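Protein-tyrosine-phosphatase PTP1 (Arabidopsis thaliana, PDB 6KRW) removes phosphate from phosphotyrosine in proteins, dephosphorylating the MAP kinase MPK6, and with MKP1 modulates plant defence responses. Local coordinates at residues Q9-K23 / T253-L267. Residues are numbered along the deposited sequence; the frame is centred on the assembly and turned at random.
Sequences QLNHCHQALGVFRGK and TIQRILAGDMSALDL
F20, on the N-terminal helix, packs its ring against T253 and I257 in the last turns of helix 242-259 of the classical tyrosine phosphatase fold, and against L265 in the 3-10 segment 262-265. The site illustrates how one helix can pack at once on a second helix and on the turn that follows it, here with axes inclined at 129° and well away from the active-site cysteine. F20 can be followed outward. Beyond CB, CG lies beside the backbone N, anti to the carbonyl carbon (chi1 -79°), and the ring end comes nearer to 253-267 than CB does. CE2 lies 4.1 Å from I257 CD1 and also packs on the CA of L265; CZ reaches T253 CG2; L267 CB comes to the ring edge at CE1. The A264 carbonyl oxygen sits at the ring edge, in its plane, 3.6 Å from CZ. V296 of helix 285-303 also touches F20.

A16 CB touches both I257 CD1 and L265 CD1, at 3.7 and 3.8 Å, while the V19 and L265 side chains cross at about a right angle. C13 SG meets L258 CD2 at 3.5 Å. H12 CD2 packs on the CA of G260, where helix 242-259 ends in a Schellman motif.

Polar links close both ends. At one, K23 NZ, which also forms a salt bridge with E33, reaches the L265 carbonyl through a water lying over one face of the F20 ring. At the other, Q9, whose OE1 accepts from S6 N, extends its chain so that NE2 donates to L258 O at 3.2 Å, the oxygen in Q9's amide plane but the donor 39° out of the carbonyl plane.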
# COMPACT_ATOMS: atom_id res chain seq x y z
N GLN A 9 23.02 11.62 -1.46
CA GLN A 9 21.98 10.65 -1.88
C GLN A 9 22.58 9.66 -2.87
O GLN A 9 22.28 8.45 -2.76
CB GLN A 9 20.78 11.39 -2.47
CG GLN A 9 19.97 12.15 -1.43
CD GLN A 9 18.82 12.93 -2.02
OE1 GLN A 9 18.97 13.63 -3.02
NE2 GLN A 9 17.67 12.84 -1.38
N LEU A 10 23.42 10.14 -3.78
CA LEU A 10 24.03 9.23 -4.79
C LEU A 10 24.95 8.21 -4.10
O LEU A 10 24.89 7.02 -4.47
CB LEU A 10 24.82 10.04 -5.83
CG LEU A 10 24.01 10.53 -7.02
CD1 LEU A 10 24.86 11.43 -7.89
CD2 LEU A 10 23.46 9.35 -7.81
N ASN A 11 25.78 8.67 -3.17
CA ASN A 11 26.68 7.76 -2.41
C ASN A 11 25.84 6.71 -1.68
O ASN A 11 26.22 5.53 -1.64
CB ASN A 11 27.53 8.53 -1.41
CG ASN A 11 28.60 9.37 -2.08
OD1 ASN A 11 29.05 9.05 -3.17
ND2 ASN A 11 29.02 10.43 -1.42
N HIS A 12 24.72 7.12 -1.11
CA HIS A 12 23.88 6.17 -0.33
C HIS A 12 23.23 5.17 -1.30
O HIS A 12 23.17 3.99 -0.98
CB HIS A 12 22.89 6.93 0.55
CG HIS A 12 23.55 7.62 1.70
ND1 HIS A 12 24.72 7.14 2.28
CD2 HIS A 12 23.20 8.71 2.42
CE1 HIS A 12 25.06 7.93 3.28
NE2 HIS A 12 24.15 8.89 3.39
N CYS A 13 22.82 5.64 -2.48
CA CYS A 13 22.23 4.69 -3.46
C CYS A 13 23.30 3.69 -3.95
O CYS A 13 22.97 2.51 -4.11
CB CYS A 13 21.62 5.45 -4.64
SG CYS A 13 20.11 6.35 -4.21
N HIS A 14 24.53 4.15 -4.22
CA HIS A 14 25.61 3.24 -4.65
C HIS A 14 25.90 2.22 -3.55
O HIS A 14 26.02 1.02 -3.83
CB HIS A 14 26.87 4.03 -5.03
CG HIS A 14 26.81 4.62 -6.40
ND1 HIS A 14 26.89 3.84 -7.54
CD2 HIS A 14 26.68 5.89 -6.81
CE1 HIS A 14 26.81 4.62 -8.60
NE2 HIS A 14 26.69 5.88 -8.18
N GLN A 15 25.98 2.69 -2.32
CA GLN A 15 26.25 1.80 -1.17
C GLN A 15 25.13 0.77 -1.06
O GLN A 15 25.42 -0.44 -0.94
CB GLN A 15 26.37 2.64 0.09
CG GLN A 15 27.66 3.43 0.15
CD GLN A 15 27.57 4.57 1.14
OE1 GLN A 15 26.60 4.67 1.89
NE2 GLN A 15 28.55 5.45 1.12
N ALA A 16 23.88 1.22 -1.12
CA ALA A 16 22.73 0.29 -1.05
C ALA A 16 22.76 -0.66 -2.25
O ALA A 16 22.46 -1.84 -2.08
CB ALA A 16 21.44 1.05 -1.00
N LEU A 17 23.06 -0.14 -3.44
CA LEU A 17 23.01 -1.01 -4.64
C LEU A 17 24.00 -2.17 -4.47
O LEU A 17 23.66 -3.31 -4.81
CB LEU A 17 23.34 -0.18 -5.88
CG LEU A 17 23.35 -0.96 -7.20
CD1 LEU A 17 22.07 -1.73 -7.44
CD2 LEU A 17 23.61 -0.01 -8.37
N GLY A 18 25.21 -1.90 -4.01
CA GLY A 18 26.19 -2.98 -3.84
C GLY A 18 25.68 -4.03 -2.88
O GLY A 18 25.89 -5.24 -3.13
N VAL A 19 25.03 -3.60 -1.80
CA VAL A 19 24.49 -4.57 -0.81
C VAL A 19 23.33 -5.37 -1.40
O VAL A 19 23.38 -6.61 -1.34
CB VAL A 19 24.10 -3.84 0.48
CG1 VAL A 19 23.31 -4.77 1.37
CG2 VAL A 19 25.35 -3.27 1.16
N PHE A 20 22.33 -4.71 -1.97
CA PHE A 20 21.15 -5.43 -2.51
C PHE A 20 21.55 -6.32 -3.69
O PHE A 20 21.04 -7.44 -3.79
CB PHE A 20 20.05 -4.44 -2.87
CG PHE A 20 19.26 -3.96 -1.67
CD1 PHE A 20 18.20 -4.70 -1.20
CD2 PHE A 20 19.53 -2.74 -1.06
CE1 PHE A 20 17.44 -4.27 -0.13
CE2 PHE A 20 18.79 -2.33 0.04
CZ PHE A 20 17.78 -3.10 0.52
N ARG A 21 22.45 -5.84 -4.53
CA ARG A 21 22.90 -6.65 -5.70
C ARG A 21 23.64 -7.89 -5.17
O ARG A 21 23.46 -8.98 -5.72
CB ARG A 21 23.76 -5.80 -6.63
CG ARG A 21 24.13 -6.49 -7.93
CD ARG A 21 25.02 -5.55 -8.73
NE ARG A 21 24.25 -4.56 -9.48
CZ ARG A 21 24.72 -3.40 -9.91
NH1 ARG A 21 25.96 -3.02 -9.66
NH2 ARG A 21 23.92 -2.59 -10.59
N GLY A 22 24.45 -7.71 -4.12
CA GLY A 22 25.15 -8.86 -3.54
C GLY A 22 24.15 -9.88 -3.00
O GLY A 22 24.43 -11.09 -3.11
N LYS A 23 23.04 -9.43 -2.44
CA LYS A 23 21.98 -10.36 -1.95
C LYS A 23 21.39 -11.15 -3.12
O LYS A 23 21.23 -12.36 -3.00
CB LYS A 23 20.91 -9.57 -1.19
CG LYS A 23 21.41 -8.93 0.09
CD LYS A 23 21.49 -9.90 1.22
CE LYS A 23 21.91 -9.26 2.52
NZ LYS A 23 20.77 -8.55 3.14
N THR A 253 11.64 1.38 1.26
CA THR A 253 13.09 1.13 1.27
C THR A 253 13.79 2.22 0.47
O THR A 253 14.83 2.76 0.90
CB THR A 253 13.42 -0.27 0.74
OG1 THR A 253 12.83 -1.23 1.64
CG2 THR A 253 14.91 -0.48 0.62
N ILE A 254 13.32 2.46 -0.76
CA ILE A 254 13.98 3.49 -1.61
C ILE A 254 13.95 4.85 -0.92
O ILE A 254 14.99 5.51 -0.88
CB ILE A 254 13.33 3.49 -3.01
CG1 ILE A 254 13.61 2.17 -3.73
CG2 ILE A 254 13.77 4.71 -3.80
CD1 ILE A 254 15.03 1.95 -4.13
N GLN A 255 12.80 5.26 -0.38
CA GLN A 255 12.72 6.58 0.28
C GLN A 255 13.70 6.65 1.44
O GLN A 255 14.31 7.71 1.66
CB GLN A 255 11.31 6.86 0.76
CG GLN A 255 10.38 7.22 -0.38
CD GLN A 255 9.04 7.72 0.08
OE1 GLN A 255 8.51 7.25 1.09
NE2 GLN A 255 8.48 8.67 -0.66
N ARG A 256 13.79 5.58 2.22
CA ARG A 256 14.67 5.62 3.42
C ARG A 256 16.14 5.65 3.00
O ARG A 256 16.92 6.33 3.66
CB ARG A 256 14.32 4.45 4.34
CG ARG A 256 13.03 4.70 5.12
CD ARG A 256 12.49 3.45 5.75
NE ARG A 256 13.45 2.81 6.65
CZ ARG A 256 13.50 1.52 6.88
NH1 ARG A 256 12.56 0.73 6.38
NH2 ARG A 256 14.42 1.03 7.71
N ILE A 257 16.52 4.96 1.92
CA ILE A 257 17.91 5.06 1.40
C ILE A 257 18.18 6.52 1.02
O ILE A 257 19.22 7.06 1.40
CB ILE A 257 18.14 4.10 0.23
CG1 ILE A 257 18.06 2.65 0.70
CG2 ILE A 257 19.45 4.41 -0.47
CD1 ILE A 257 17.88 1.66 -0.45
N LEU A 258 17.24 7.14 0.29
CA LEU A 258 17.43 8.53 -0.19
C LEU A 258 17.45 9.51 0.98
O LEU A 258 18.04 10.59 0.82
CB LEU A 258 16.29 8.87 -1.15
CG LEU A 258 16.37 8.18 -2.51
CD1 LEU A 258 15.10 8.45 -3.31
CD2 LEU A 258 17.59 8.67 -3.28
N ALA A 259 16.88 9.12 2.12
CA ALA A 259 16.83 10.02 3.30
C ALA A 259 18.01 9.75 4.24
O ALA A 259 18.16 10.49 5.21
CB ALA A 259 15.52 9.89 4.01
N GLY A 260 18.82 8.73 3.96
CA GLY A 260 20.04 8.45 4.73
C GLY A 260 19.82 7.48 5.88
O GLY A 260 20.68 7.44 6.75
N ASP A 261 18.76 6.67 5.85
CA ASP A 261 18.49 5.69 6.93
C ASP A 261 19.20 4.38 6.59
O ASP A 261 18.71 3.59 5.74
CB ASP A 261 16.98 5.53 7.12
CG ASP A 261 16.60 4.45 8.11
OD1 ASP A 261 17.52 3.89 8.77
OD2 ASP A 261 15.38 4.13 8.16
N MET A 262 20.34 4.13 7.24
CA MET A 262 21.17 2.92 7.01
C MET A 262 20.33 1.67 7.19
O MET A 262 20.61 0.67 6.52
CB MET A 262 22.32 2.85 8.02
CG MET A 262 23.33 3.94 7.87
SD MET A 262 24.84 3.50 8.75
CE MET A 262 25.89 4.79 8.08
N SER A 263 19.34 1.71 8.09
CA SER A 263 18.63 0.47 8.47
C SER A 263 17.77 -0.04 7.31
O SER A 263 17.41 -1.20 7.36
CB SER A 263 17.79 0.64 9.70
OG SER A 263 16.72 1.55 9.49
N ALA A 264 17.55 0.80 6.28
CA ALA A 264 16.75 0.35 5.11
C ALA A 264 17.51 -0.74 4.34
O ALA A 264 16.85 -1.46 3.56
CB ALA A 264 16.45 1.51 4.18
N LEU A 265 18.81 -0.92 4.59
CA LEU A 265 19.55 -2.02 3.92
C LEU A 265 19.11 -3.37 4.45
O LEU A 265 19.39 -4.38 3.80
CB LEU A 265 21.06 -1.82 4.05
CG LEU A 265 21.69 -1.04 2.90
CD1 LEU A 265 21.09 0.34 2.74
CD2 LEU A 265 23.19 -0.95 3.09
N ASP A 266 18.46 -3.41 5.61
CA ASP A 266 17.98 -4.68 6.19
C ASP A 266 16.51 -4.82 5.83
O ASP A 266 15.62 -4.40 6.59
CB ASP A 266 18.28 -4.67 7.69
CG ASP A 266 18.03 -6.00 8.37
OD1 ASP A 266 17.36 -6.85 7.82
OD2 ASP A 266 18.50 -6.15 9.51
N LEU A 267 16.27 -5.41 4.66
CA LEU A 267 14.87 -5.55 4.21
C LEU A 267 14.10 -6.50 5.14
O LEU A 267 12.90 -6.30 5.36
CB LEU A 267 14.85 -6.06 2.75
CG LEU A 267 13.46 -6.25 2.17
CD1 LEU A 267 12.70 -4.94 2.09
CD2 LEU A 267 13.57 -6.88 0.81
O HOH W 1 19.98 -6.00 1.88